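Local coordinates for protein myosin-I heavy chain (Dictyostelium discoideum, PDB 5EJR) that acts as an actin-based ATPase motor in the early steps of phagocytosis and adhesion, and is represented here by its C-terminal MyTH4-FERM (MF2) tail domain, at residues Ser256-Asn259 and Ile264-Val267; Glu270-Tyr275 and Glu493-Ala498; Arg295-Leu300 and Gly421-Asn426; Arg188-Ser193 and Trp281-Glu286. All blocks are in the same frame, centred on the assembly; numbering follows the deposited sequence. Where two conformers were deposited one is given.

Contact 1 (Ser256-Asn259 and Ile264-Val267); sequences SAVN and ISKV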
loop_
_atom_site.group_PDB
_atom_site.type_symbol
_atom_site.label_atom_id
_atom_site.label_comp_id
_atom_site.label_asym_id
_atom_site.label_seq_id
_atom_site.Cartn_x
_atom_site.Cartn_y
_atom_site.Cartn_z
ATOM N N SER A 256 4.492 -1.491 -8.079
ATOM C CA SER A 256 3.854 -0.212 -8.365
ATOM C C SER A 256 2.317 -0.341 -8.272
ATOM O O SER A 256 1.749 -1.396 -8.593
ATOM C CB SER A 256 4.255 0.291 -9.753
ATOM O OG SER A 256 5.628 0.651 -9.755
ATOM N N ALA A 257 1.659 0.723 -7.822
ATOM C CA ALA A 257 0.188 0.817 -7.750
ATOM C C ALA A 257 -0.201 1.457 -9.075
ATOM O O ALA A 257 0.247 2.563 -9.374
ATOM C CB ALA A 257 -0.246 1.705 -6.587
ATOM N N VAL A 258 -0.930 0.728 -9.907
ATOM C CA VAL A 258 -1.309 1.181 -11.251
ATOM C C VAL A 258 -2.820 1.431 -11.364
ATOM O O VAL A 258 -3.589 0.545 -11.033
ATOM C CB VAL A 258 -0.842 0.140 -12.330
ATOM C CG1 VAL A 258 -1.283 0.553 -13.744
ATOM C CG2 VAL A 258 0.668 -0.100 -12.269
ATOM N N ASN A 259 -3.227 2.618 -11.865
ATOM C CA ASN A 259 -4.623 2.983 -12.148
ATOM C C ASN A 259 -4.677 3.416 -13.626
ATOM O O ASN A 259 -4.112 4.446 -13.990
ATOM C CB ASN A 259 -5.114 4.105 -11.217
ATOM C CG ASN A 259 -6.601 4.398 -11.310
ATOM O OD1 ASN A 259 -7.195 4.432 -12.398
ATOM N ND2 ASN A 259 -7.235 4.651 -10.159
ATOM N N ILE A 264 -2.036 6.640 -13.546
ATOM C CA ILE A 264 -1.160 6.611 -12.380
ATOM C C ILE A 264 -0.459 5.274 -12.339
ATOM O O ILE A 264 -1.074 4.231 -12.576
ATOM C CB ILE A 264 -1.952 6.874 -11.053
ATOM C CG1 ILE A 264 -2.613 8.267 -11.045
ATOM C CG2 ILE A 264 -1.063 6.678 -9.779
ATOM C CD1 ILE A 264 -3.847 8.335 -10.216
ATOM N N SER A 265 0.842 5.340 -12.079
ATOM C CA SER A 265 1.751 4.244 -11.804
ATOM C C SER A 265 2.686 4.849 -10.787
ATOM O O SER A 265 3.489 5.736 -11.105
ATOM C CB SER A 265 2.498 3.780 -13.045
ATOM O OG SER A 265 3.413 2.778 -12.638
ATOM N N LYS A 266 2.480 4.475 -9.528
ATOM C CA LYS A 266 3.240 5.024 -8.428
ATOM C C LYS A 266 3.998 3.904 -7.712
ATOM O O LYS A 266 3.424 2.859 -7.455
ATOM C CB LYS A 266 2.261 5.747 -7.486
ATOM C CG LYS A 266 2.906 6.694 -6.468
ATOM C CD LYS A 266 1.864 7.398 -5.604
ATOM C CE LYS A 266 2.496 8.438 -4.710
ATOM N NZ LYS A 266 1.490 9.384 -4.161
ATOM N N VAL A 267 5.276 4.129 -7.391
ATOM C CA VAL A 267 6.136 3.171 -6.689
ATOM C C VAL A 267 5.519 2.902 -5.291
ATOM O O VAL A 267 5.093 3.840 -4.634
ATOM C CB VAL A 267 7.572 3.748 -6.560
ATOM C CG1 VAL A 267 8.408 2.956 -5.553
ATOM C CG2 VAL A 267 8.273 3.801 -7.921
HETATM O O HOH W 1 5.798 2.981 -11.174
#
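Strands 256-259 and 264-267 run antiparallel, their short axes 4.4 Å apart, and are laced by four backbone bonds: Ala257 and Lys266 exchange N-H and C=O in one hydrogen-bonded pair, Asn259 and Ile264 in the next. Ala257 N to Lys266 O is 2.8 Å, and Ile264 N to Asn259 O is longer at 3.1 Å. Between them, in the non-hydrogen-bonded pairs, CA-H...O contacts fill in, such as Ser265 CA to Ala257 O at 3.3 Å. This is a beta hairpin of the ubiquitin-like F1 lobe of the FERM domain. Strand 253-259 is the middle strand of its three-stranded sheet, with strand 290-296 on its other flank, so the hairpin shows how an outer strand can be attached chiefly through backbone hydrogen bonds. On the face bearing Ser256, Val258, Ser265 and Val267, the two serines meet through water 1, 2.7 Å from Ser256 OG and 2.8 Å from Ser265 OG. Ser265 OG also lies 4.0 Å from Val258 CG2, a position it reaches by standing anti to its own backbone N (chi1 176°). Ser256 OG is also hydrogen-bonded to Arg297 NH2. On the other face, the CB atoms of Asn259 and Ile264 meet at 4.2 Å, while Asn259 OD1 accepts from Ala262 N and meets Thr261 OG1 in the connecting loop, and ND2 donates to Lys287 O ahead of strand 290-296.

Contact 2 (Glu270-Tyr275 and Glu493-Ala498); sequences ETDMIY and EHSSIA. With EDO (1,2-ethanediol), chain D; EDO (1,2-ethanediol), chain E.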
loop_
_atom_site.group_PDB
_atom_site.type_symbol
_atom_site.label_atom_id
_atom_site.label_comp_id
_atom_site.label_asym_id
_atom_site.label_seq_id
_atom_site.Cartn_x
_atom_site.Cartn_y
_atom_site.Cartn_z
ATOM N N GLU A 270 8.576 -0.566 -0.292
ATOM C CA GLU A 270 8.746 -1.939 0.194
ATOM C C GLU A 270 8.463 -2.086 1.709
ATOM O O GLU A 270 8.210 -3.203 2.173
ATOM C CB GLU A 270 10.153 -2.473 -0.151
ATOM C CG GLU A 270 11.301 -1.769 0.549
ATOM C CD GLU A 270 12.613 -2.514 0.426
ATOM O OE1 GLU A 270 13.290 -2.366 -0.619
ATOM O OE2 GLU A 270 12.946 -3.281 1.358
ATOM N N THR A 271 8.520 -0.976 2.479
ATOM C CA THR A 271 8.266 -1.019 3.929
ATOM C C THR A 271 6.822 -0.800 4.282
ATOM O O THR A 271 6.477 -0.920 5.459
ATOM C CB THR A 271 9.143 -0.037 4.709
ATOM O OG1 THR A 271 8.967 1.278 4.174
ATOM C CG2 THR A 271 10.602 -0.459 4.767
ATOM N N ASP A 272 5.967 -0.464 3.299
ATOM C CA ASP A 272 4.565 -0.266 3.620
ATOM C C ASP A 272 3.906 -1.635 3.903
ATOM O O ASP A 272 4.361 -2.667 3.378
ATOM C CB ASP A 272 3.816 0.372 2.437
ATOM C CG ASP A 272 3.985 1.861 2.188
ATOM O OD1 ASP A 272 4.766 2.515 2.933
ATOM O OD2 ASP A 272 3.339 2.379 1.241
ATOM N N MET A 273 2.815 -1.604 4.686
ATOM C CA MET A 273 1.964 -2.756 4.986
ATOM C C MET A 273 1.023 -2.831 3.826
ATOM O O MET A 273 0.397 -1.820 3.502
ATOM C CB MET A 273 1.138 -2.515 6.265
ATOM C CG MET A 273 1.968 -2.390 7.496
ATOM S SD MET A 273 3.237 -3.661 7.531
ATOM C CE MET A 273 3.207 -4.043 9.209
ATOM N N ILE A 274 0.911 -4.005 3.186
ATOM C CA ILE A 274 -0.004 -4.151 2.028
ATOM C C ILE A 274 -1.451 -3.758 2.370
ATOM O O ILE A 274 -2.087 -3.055 1.581
ATOM C CB ILE A 274 0.079 -5.545 1.323
ATOM C CG1 ILE A 274 -0.939 -5.645 0.160
ATOM C CG2 ILE A 274 -0.059 -6.707 2.322
ATOM C CD1 ILE A 274 -0.634 -6.697 -0.870
ATOM N N TYR A 275 -1.920 -4.118 3.575
ATOM C CA TYR A 275 -3.283 -3.765 3.990
ATOM C C TYR A 275 -3.465 -2.258 4.208
ATOM O O TYR A 275 -4.545 -1.744 3.907
ATOM C CB TYR A 275 -3.735 -4.597 5.194
ATOM C CG TYR A 275 -4.255 -5.975 4.815
ATOM C CD1 TYR A 275 -5.205 -6.133 3.808
ATOM C CD2 TYR A 275 -3.840 -7.110 5.500
ATOM C CE1 TYR A 275 -5.700 -7.394 3.469
ATOM C CE2 TYR A 275 -4.331 -8.374 5.172
ATOM C CZ TYR A 275 -5.265 -8.509 4.160
ATOM O OH TYR A 275 -5.748 -9.746 3.826
ATOM N N GLU A 493 6.800 11.392 -1.001
ATOM C CA GLU A 493 7.201 9.999 -1.143
ATOM C C GLU A 493 8.511 9.654 -0.415
ATOM O O GLU A 493 9.293 8.828 -0.902
ATOM C CB GLU A 493 7.258 9.598 -2.623
ATOM C CG GLU A 493 5.895 9.539 -3.293
ATOM C CD GLU A 493 6.016 9.209 -4.773
ATOM O OE1 GLU A 493 5.856 10.140 -5.591
ATOM O OE2 GLU A 493 6.338 8.049 -5.120
ATOM N N HIS A 494 8.701 10.191 0.802
ATOM C CA HIS A 494 9.914 9.881 1.574
ATOM C C HIS A 494 10.189 8.391 1.689
ATOM O O HIS A 494 11.328 7.979 1.572
ATOM C CB HIS A 494 9.886 10.506 2.994
ATOM C CG HIS A 494 8.658 10.170 3.774
ATOM N ND1 HIS A 494 8.620 9.075 4.615
ATOM C CD2 HIS A 494 7.468 10.812 3.827
ATOM C CE1 HIS A 494 7.413 9.099 5.168
ATOM N NE2 HIS A 494 6.678 10.121 4.703
ATOM N N SER A 495 9.164 7.593 1.920
ATOM C CA SER A 495 9.375 6.165 2.137
ATOM C C SER A 495 9.945 5.404 0.892
ATOM O O SER A 495 10.936 4.664 1.000
ATOM C CB SER A 495 8.102 5.514 2.667
ATOM O OG SER A 495 8.442 4.199 3.082
ATOM N N SER A 496 9.334 5.601 -0.265
ATOM C CA SER A 496 9.814 5.004 -1.525
ATOM C C SER A 496 11.166 5.607 -1.907
ATOM O O SER A 496 12.055 4.886 -2.362
ATOM C CB SER A 496 8.820 5.287 -2.643
ATOM O OG SER A 496 7.636 4.550 -2.426
ATOM N N ILE A 497 11.327 6.916 -1.739
ATOM C CA ILE A 497 12.601 7.574 -2.093
ATOM C C ILE A 497 13.740 7.037 -1.253
ATOM O O ILE A 497 14.800 6.761 -1.799
ATOM C CB ILE A 497 12.525 9.123 -2.026
ATOM C CG1 ILE A 497 11.562 9.648 -3.091
ATOM C CG2 ILE A 497 13.935 9.735 -2.227
ATOM C CD1 ILE A 497 11.140 11.071 -2.887
ATOM N N ALA A 498 13.520 6.864 0.080
ATOM C CA ALA A 498 14.578 6.325 0.954
ATOM C C ALA A 498 14.979 4.900 0.522
ATOM O O ALA A 498 16.151 4.586 0.478
ATOM C CB ALA A 498 14.095 6.311 2.400
HETATM C C1 EDO D . 11.867 7.833 4.970
HETATM O O1 EDO D . 10.629 7.276 5.383
HETATM C C2 EDO D . 12.949 7.566 6.036
HETATM O O2 EDO D . 13.110 6.170 6.236
HETATM C C1 EDO E . 11.279 0.372 -4.464
HETATM O O1 EDO E . 10.457 -0.652 -5.035
HETATM C C2 EDO E . 10.505 1.107 -3.303
HETATM O O2 EDO E . 10.565 0.275 -2.152
HETATM O O HOH W 2 6.604 2.774 4.840
HETATM O O HOH W 3 11.172 2.747 2.955
#
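Thr271 OG1 is held by three groups at once: water 2 and water 3, each 2.9 Å from it, and the hydroxyl of Ser269 just before the segment. It faces Ser495 OG, but at 3.2 Å that pair is poorly angled for a bond, and the two hydroxyls cooperate through shared partners instead. Water 2 lies in the middle, 2.9 Å from Ser495 OG, and donates to Asp272 OD1 across 2.7 Å. Water 3 makes a separate bridge, donating to the backbone oxygen Ser495 O, also at 2.7 Å. The hydroxyl of Ser495, with OG beside the carbonyl carbon (chi1 -170°), is thereby brought to the side of its helix that looks at Thr271 and Asp272, and Ser269 OG is a further partner of it. Ser495 stands in the first turn of helix 494-505, with Glu493 at the N-cap. This helix belongs to the F3 lobe, a PTB-type module, whereas 270-275 leads into, and begins, helix 274-283 of the ubiquitin-like F1 lobe, with Met273 at its N-cap. The contact is thus a point at which F1 and F3 of the FERM cloverleaf meet. Ethanediol molecules, probably from the crystallisation liquor, sit at its margins: O2 of one accepts from Glu270 N at 2.9 Å, the other lies at the edge of the His494 ring, bonded to ND1. With no direct hydrogen bond crossing between the two segments and little surface buried, their joining rests on hydroxyls, a carboxylate and ordered water, chemistry that implies a hydrated, polar meeting of the lobes at this point.

Contact 3 (Arg295-Leu300 and Gly421-Asn426); sequences RRRFFL and GCTLFN. With EDO (1,2-ethanediol), chain E; EDO (1,2-ethanediol), chain H.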
loop_
_atom_site.group_PDB
_atom_site.type_symbol
_atom_site.label_atom_id
_atom_site.label_comp_id
_atom_site.label_asym_id
_atom_site.label_seq_id
_atom_site.Cartn_x
_atom_site.Cartn_y
_atom_site.Cartn_z
ATOM N N ARG A 295 7.404 -4.959 -11.133
ATOM C CA ARG A 295 8.233 -4.306 -12.136
ATOM C C ARG A 295 9.672 -4.525 -11.754
ATOM O O ARG A 295 9.982 -4.659 -10.572
ATOM C CB ARG A 295 7.950 -2.793 -12.177
ATOM C CG ARG A 295 6.588 -2.429 -12.780
ATOM C CD ARG A 295 6.532 -0.946 -13.078
ATOM N NE ARG A 295 7.288 -0.569 -14.279
ATOM C CZ ARG A 295 6.848 -0.712 -15.526
ATOM N NH1 ARG A 295 5.695 -1.329 -15.766
ATOM N NH2 ARG A 295 7.577 -0.281 -16.545
ATOM N N ARG A 296 10.561 -4.523 -12.740
ATOM C CA ARG A 296 11.975 -4.584 -12.401
ATOM C C ARG A 296 12.323 -3.152 -12.037
ATOM O O ARG A 296 12.068 -2.210 -12.819
ATOM C CB ARG A 296 12.860 -5.107 -13.530
ATOM C CG ARG A 296 14.291 -5.141 -12.992
ATOM C CD ARG A 296 15.209 -5.769 -13.916
ATOM N NE ARG A 296 16.598 -5.575 -13.518
ATOM C CZ ARG A 296 17.589 -6.171 -14.154
ATOM N NH1 ARG A 296 17.334 -7.003 -15.160
ATOM N NH2 ARG A 296 18.840 -5.946 -13.796
ATOM N N ARG A 297 12.734 -2.990 -10.788
ATOM C CA ARG A 297 12.975 -1.700 -10.177
ATOM C C ARG A 297 14.412 -1.247 -10.317
ATOM O O ARG A 297 14.640 -0.087 -10.620
ATOM C CB ARG A 297 12.549 -1.750 -8.696
ATOM C CG ARG A 297 12.668 -0.402 -7.924
ATOM C CD ARG A 297 11.604 0.622 -8.303
ATOM N NE ARG A 297 10.246 0.162 -7.997
ATOM C CZ ARG A 297 9.213 0.253 -8.834
ATOM N NH1 ARG A 297 9.370 0.789 -10.040
ATOM N NH2 ARG A 297 8.014 -0.192 -8.472
ATOM N N PHE A 298 15.378 -2.138 -10.087
ATOM C CA PHE A 298 16.781 -1.756 -10.085
ATOM C C PHE A 298 17.603 -2.326 -11.235
ATOM O O PHE A 298 17.444 -3.475 -11.614
ATOM C CB PHE A 298 17.407 -2.125 -8.741
ATOM C CG PHE A 298 16.694 -1.498 -7.562
ATOM C CD1 PHE A 298 16.822 -0.133 -7.291
ATOM C CD2 PHE A 298 15.947 -2.277 -6.685
ATOM C CE1 PHE A 298 16.182 0.441 -6.178
ATOM C CE2 PHE A 298 15.321 -1.704 -5.558
ATOM C CZ PHE A 298 15.433 -0.350 -5.321
ATOM N N PHE A 299 18.507 -1.496 -11.758
ATOM C CA PHE A 299 19.372 -1.828 -12.885
ATOM C C PHE A 299 20.772 -1.455 -12.483
ATOM O O PHE A 299 21.095 -0.274 -12.453
ATOM C CB PHE A 299 18.930 -1.043 -14.145
ATOM C CG PHE A 299 17.607 -1.510 -14.707
ATOM C CD1 PHE A 299 16.404 -1.032 -14.187
ATOM C CD2 PHE A 299 17.564 -2.428 -15.756
ATOM C CE1 PHE A 299 15.181 -1.485 -14.691
ATOM C CE2 PHE A 299 16.340 -2.875 -16.269
ATOM C CZ PHE A 299 15.158 -2.407 -15.735
ATOM N N LEU A 300 21.567 -2.457 -12.084
ATOM C CA LEU A 300 22.940 -2.275 -11.577
ATOM C C LEU A 300 24.016 -2.493 -12.617
ATOM O O LEU A 300 25.139 -2.020 -12.437
ATOM C CB LEU A 300 23.180 -3.225 -10.374
ATOM C CG LEU A 300 22.415 -2.835 -9.078
ATOM C CD1 LEU A 300 22.704 -3.833 -7.938
ATOM C CD2 LEU A 300 22.828 -1.442 -8.595
ATOM N N GLY A 421 16.892 2.955 -16.777
ATOM C CA GLY A 421 17.419 2.477 -15.494
ATOM C C GLY A 421 17.159 3.398 -14.318
ATOM O O GLY A 421 17.593 3.098 -13.211
ATOM N N CYS A 422 16.408 4.506 -14.533
ATOM C CA CYS A 422 16.070 5.496 -13.493
ATOM C C CYS A 422 14.749 5.178 -12.851
ATOM O O CYS A 422 13.803 4.845 -13.577
ATOM C CB CYS A 422 15.999 6.898 -14.105
ATOM S SG CYS A 422 17.587 7.601 -14.567
ATOM N N THR A 423 14.632 5.387 -11.520
ATOM C CA THR A 423 13.338 5.359 -10.832
ATOM C C THR A 423 12.920 6.849 -10.750
ATOM O O THR A 423 13.695 7.688 -10.274
ATOM C CB THR A 423 13.367 4.618 -9.481
ATOM O OG1 THR A 423 13.693 3.253 -9.705
ATOM C CG2 THR A 423 12.013 4.657 -8.753
ATOM N N LEU A 424 11.716 7.175 -11.243
ATOM C CA LEU A 424 11.232 8.567 -11.296
ATOM C C LEU A 424 10.196 8.907 -10.248
ATOM O O LEU A 424 9.326 8.102 -9.952
ATOM C CB LEU A 424 10.695 8.925 -12.708
ATOM C CG LEU A 424 11.575 8.578 -13.912
ATOM C CD1 LEU A 424 10.798 8.746 -15.223
ATOM C CD2 LEU A 424 12.801 9.413 -13.953
ATOM N N PHE A 425 10.317 10.091 -9.653
ATOM C CA PHE A 425 9.363 10.563 -8.648
ATOM C C PHE A 425 8.929 11.972 -9.049
ATOM O O PHE A 425 9.778 12.792 -9.378
ATOM C CB PHE A 425 10.032 10.625 -7.243
ATOM C CG PHE A 425 10.492 9.295 -6.693
ATOM C CD1 PHE A 425 9.605 8.453 -6.030
ATOM C CD2 PHE A 425 11.802 8.864 -6.878
ATOM C CE1 PHE A 425 10.024 7.211 -5.546
ATOM C CE2 PHE A 425 12.226 7.632 -6.378
ATOM C CZ PHE A 425 11.333 6.805 -5.728
ATOM N N ASN A 426 7.631 12.272 -9.013
ATOM C CA ASN A 426 7.160 13.642 -9.307
ATOM C C ASN A 426 7.522 14.576 -8.170
ATOM O O ASN A 426 7.198 14.287 -7.023
ATOM C CB ASN A 426 5.639 13.684 -9.548
ATOM C CG ASN A 426 5.161 12.835 -10.700
ATOM O OD1 ASN A 426 4.179 12.105 -10.592
ATOM N ND2 ASN A 426 5.854 12.889 -11.816
HETATM C C1 EDO E . 11.279 0.372 -4.464
HETATM O O1 EDO E . 10.457 -0.652 -5.035
HETATM C C2 EDO E . 10.505 1.107 -3.303
HETATM O O2 EDO E . 10.565 0.275 -2.152
HETATM C C1 EDO H . 14.309 1.083 -17.893
HETATM O O1 EDO H . 13.987 2.248 -17.165
HETATM C C2 EDO H . 13.526 -0.213 -17.515
HETATM O O2 EDO H . 12.203 -0.025 -17.046
HETATM O O HOH W 4 11.588 2.142 -11.155
HETATM O O HOH W 5 15.763 2.244 -11.136
HETATM O O HOH W 6 20.406 2.356 -12.831
#
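Phe299 lies with its ring against Gly421, CD1 being 3.9 Å from Gly421 CA. The glycine has a positive phi (82°), one that this residue readily adopts, and a CB here would come close to Phe299 CB. The other large side chain, Arg297, crosses Thr423 at about a right angle, its CD 3.6 Å from Thr423 OG1. A chi1 of -176° lays its CG over the centre of the Phe298 ring, and bends at chi2 and chi3 then direct the guanidinium. At the edge of that group, in its plane, lie water 4 and an ethanediol O1, the latter 3.1 Å from NE. Water 4 accepts from NH1 at 2.8 Å and donates to Thr423 OG1; NH2 binds Ser256 OG. Two further waters join the backbones. Water 5 donates to Arg297 O at 2.6 Å and to Gly421 O at 2.9 Å, and it accepts from Thr423 OG1; water 6 joins Phe299 O to Gly421 O. A leucine in place of Arg297 would probably leave water 4 and Ser256 OG without their cationic mate, Thr423 losing only its water-4 link to the guanidinium. The contact connects the end of F1 strand 290-296 to the start of F3 strand 423-428, with the mostly helical F2 region intervening in sequence. Phe298 stacks on Phe503 and meets Tyr504 edge-to-face on helix 494-505, Phe299 touches Thr323 of helix 317-332, and Thr423 pairs with Ile440 of strand 435-440.

Contact 4 (Arg188-Ser193 and Trp281-Glu286); sequences RKMGPS and WEQSEE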
loop_
_atom_site.group_PDB
_atom_site.type_symbol
_atom_site.label_atom_id
_atom_site.label_comp_id
_atom_site.label_asym_id
_atom_site.label_seq_id
_atom_site.Cartn_x
_atom_site.Cartn_y
_atom_site.Cartn_z
ATOM N N ARG A 188 0.513 -1.127 12.335
ATOM C CA ARG A 188 -0.384 -0.748 11.228
ATOM C C ARG A 188 -0.758 0.733 11.308
ATOM O O ARG A 188 -0.896 1.257 12.410
ATOM C CB ARG A 188 -1.657 -1.623 11.226
ATOM C CG ARG A 188 -1.453 -3.063 10.730
ATOM C CD ARG A 188 -1.457 -3.212 9.205
ATOM N NE ARG A 188 -2.675 -2.681 8.598
ATOM C CZ ARG A 188 -3.794 -3.375 8.425
ATOM N NH1 ARG A 188 -3.848 -4.661 8.762
ATOM N NH2 ARG A 188 -4.864 -2.795 7.899
ATOM N N LYS A 189 -0.908 1.404 10.142
ATOM C CA LYS A 189 -1.191 2.842 10.057
ATOM C C LYS A 189 -2.621 3.141 9.646
ATOM O O LYS A 189 -3.054 4.290 9.727
ATOM C CB LYS A 189 -0.229 3.523 9.049
ATOM C CG LYS A 189 1.260 3.268 9.265
ATOM C CD LYS A 189 1.850 4.147 10.352
ATOM C CE LYS A 189 3.316 3.873 10.595
ATOM N NZ LYS A 189 3.537 2.661 11.425
ATOM N N MET A 190 -3.317 2.144 9.104
ATOM C CA MET A 190 -4.682 2.315 8.625
ATOM C C MET A 190 -5.586 1.253 9.221
ATOM O O MET A 190 -5.112 0.190 9.652
ATOM C CB MET A 190 -4.754 2.184 7.086
ATOM C CG MET A 190 -3.978 3.232 6.316
ATOM S SD MET A 190 -4.714 4.880 6.396
ATOM C CE MET A 190 -5.959 4.748 5.136
ATOM N N GLY A 191 -6.885 1.553 9.186
ATOM C CA GLY A 191 -7.951 0.632 9.549
ATOM C C GLY A 191 -8.142 -0.315 8.377
ATOM O O GLY A 191 -7.450 -0.175 7.355
ATOM N N PRO A 192 -9.071 -1.290 8.443
ATOM C CA PRO A 192 -9.177 -2.249 7.331
ATOM C C PRO A 192 -9.983 -1.806 6.123
ATOM O O PRO A 192 -10.990 -1.118 6.260
ATOM C CB PRO A 192 -9.803 -3.469 7.999
ATOM C CG PRO A 192 -10.683 -2.870 9.067
ATOM C CD PRO A 192 -9.981 -1.644 9.558
ATOM N N SER A 193 -9.558 -2.272 4.927
ATOM C CA SER A 193 -10.247 -2.053 3.657
ATOM C C SER A 193 -11.393 -3.063 3.607
ATOM O O SER A 193 -11.376 -4.012 4.384
ATOM C CB SER A 193 -9.301 -2.327 2.484
ATOM O OG SER A 193 -8.772 -3.646 2.536
ATOM N N TRP A 281 -6.170 3.100 -0.940
ATOM C CA TRP A 281 -6.796 3.053 -2.258
ATOM C C TRP A 281 -8.296 3.315 -2.153
ATOM O O TRP A 281 -8.872 3.922 -3.056
ATOM C CB TRP A 281 -6.564 1.701 -2.919
ATOM C CG TRP A 281 -5.180 1.443 -3.454
ATOM C CD1 TRP A 281 -4.105 2.287 -3.436
ATOM C CD2 TRP A 281 -4.737 0.239 -4.089
ATOM N NE1 TRP A 281 -3.027 1.689 -4.050
ATOM C CE2 TRP A 281 -3.382 0.426 -4.446
ATOM C CE3 TRP A 281 -5.369 -0.965 -4.438
ATOM C CZ2 TRP A 281 -2.650 -0.547 -5.128
ATOM C CZ3 TRP A 281 -4.635 -1.932 -5.105
ATOM C CH2 TRP A 281 -3.291 -1.721 -5.437
ATOM N N GLU A 282 -8.929 2.852 -1.046
ATOM C CA GLU A 282 -10.351 3.067 -0.783
ATOM C C GLU A 282 -10.620 4.543 -0.504
ATOM O O GLU A 282 -11.669 5.054 -0.883
ATOM C CB GLU A 282 -10.803 2.252 0.433
ATOM C CG GLU A 282 -10.889 0.763 0.189
ATOM C CD GLU A 282 -11.882 0.088 1.106
ATOM O OE1 GLU A 282 -11.915 0.430 2.310
ATOM O OE2 GLU A 282 -12.653 -0.762 0.609
ATOM N N GLN A 283 -9.666 5.208 0.169
ATOM C CA GLN A 283 -9.694 6.618 0.563
ATOM C C GLN A 283 -9.415 7.569 -0.608
ATOM O O GLN A 283 -9.718 8.758 -0.505
ATOM C CB GLN A 283 -8.678 6.870 1.691
ATOM C CG GLN A 283 -8.912 6.053 2.955
ATOM C CD GLN A 283 -9.168 6.918 4.157
ATOM O OE1 GLN A 283 -8.249 7.533 4.706
ATOM N NE2 GLN A 283 -10.427 7.006 4.576
ATOM N N SER A 284 -8.827 7.053 -1.706
ATOM C CA SER A 284 -8.490 7.827 -2.902
ATOM C C SER A 284 -9.731 8.318 -3.635
ATOM O O SER A 284 -10.674 7.551 -3.853
ATOM C CB SER A 284 -7.625 6.999 -3.851
ATOM O OG SER A 284 -7.378 7.675 -5.074
ATOM N N GLU A 285 -9.706 9.598 -4.038
ATOM C CA GLU A 285 -10.793 10.233 -4.782
ATOM C C GLU A 285 -10.592 10.060 -6.300
ATOM O O GLU A 285 -11.437 10.496 -7.089
ATOM C CB GLU A 285 -10.931 11.714 -4.378
ATOM C CG GLU A 285 -12.349 12.261 -4.475
ATOM C CD GLU A 285 -13.360 11.658 -3.519
ATOM O OE1 GLU A 285 -14.111 10.748 -3.938
ATOM O OE2 GLU A 285 -13.404 12.100 -2.347
ATOM N N GLU A 286 -9.486 9.390 -6.703
ATOM C CA GLU A 286 -9.174 9.121 -8.110
ATOM C C GLU A 286 -10.201 8.185 -8.718
ATOM O O GLU A 286 -10.675 7.265 -8.048
ATOM C CB GLU A 286 -7.753 8.535 -8.298
ATOM C CG GLU A 286 -6.621 9.523 -8.053
ATOM C CD GLU A 286 -6.416 10.656 -9.047
ATOM O OE1 GLU A 286 -6.974 10.596 -10.168
ATOM O OE2 GLU A 286 -5.666 11.599 -8.706
#
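Glu282 lays its carboxylate alongside Ser193, with OE1 3.3 Å from Ser193 CA and CD 3.8 Å from Ser193 CB. The extended chain beyond CG carries the two oxygens to different partners: OE1 accepts from Gln91 NE2 and Ser87 OG, whereas OE2 accepts from Ala194 N. Ser193 is the N-cap of helix 194-205, its hydroxyl turned between backbone N and carbonyl carbon (chi1 57°) to reach Glu196 N. The glutamate therefore takes up another N-H of the same helix end, whose partial positive charge would be expected to steady the carboxylate. It is a worked case of one acidic side chain serving a neighbouring domain's helix start. Replacing Glu282 with an alanine would probably leave Ala194 N and Ser87 OG without their carboxylate acceptor, Gln91 NE2 with only its bond to Pro192 O of the two described, and a gap beside Ser193. Next along, Gln283 and Met190 come from opposite directions. The methyl CE of Met190 rests 3.6 Å from Gln283 OE1 and 3.9 Å from Gln283 CG, a van der Waals meeting that the methionine reaches through bends at chi2 and chi3. Beyond it the chain leaves the contact: Ser284 OG accepts from Glu286 N at 3.2 Å, forming an ST turn just after the helix. In the fold, the MyTH4 loop 188-193 is clasped between helix 274-283 of the F1 lobe, where Asp276 binds Arg188 and the backbone N of Met190, and the MyTH4 helices 86-99 and 121-137, which pack on Pro192.

From the N terminus, contact 4 opens first, in the MyTH4 loop 188-193, and closes at 281-286, tying MyTH4 to the F1 lobe of the FERM domain. Nested within that loop is contact 1, a local hairpin closure inside F1. Contact 2 opens at 270-275, before contact 4 has closed, so these two cross; both use helix 274-283. Contact 3 opens at 295-300, after contact 4 has closed, and closes at 421-426 once the helical F2 region has been traversed. It is nested inside contact 2, which closes at 493-498. Contacts 2 and 3 both join F1 to F3, and Phe425 packs on Ser496 between them.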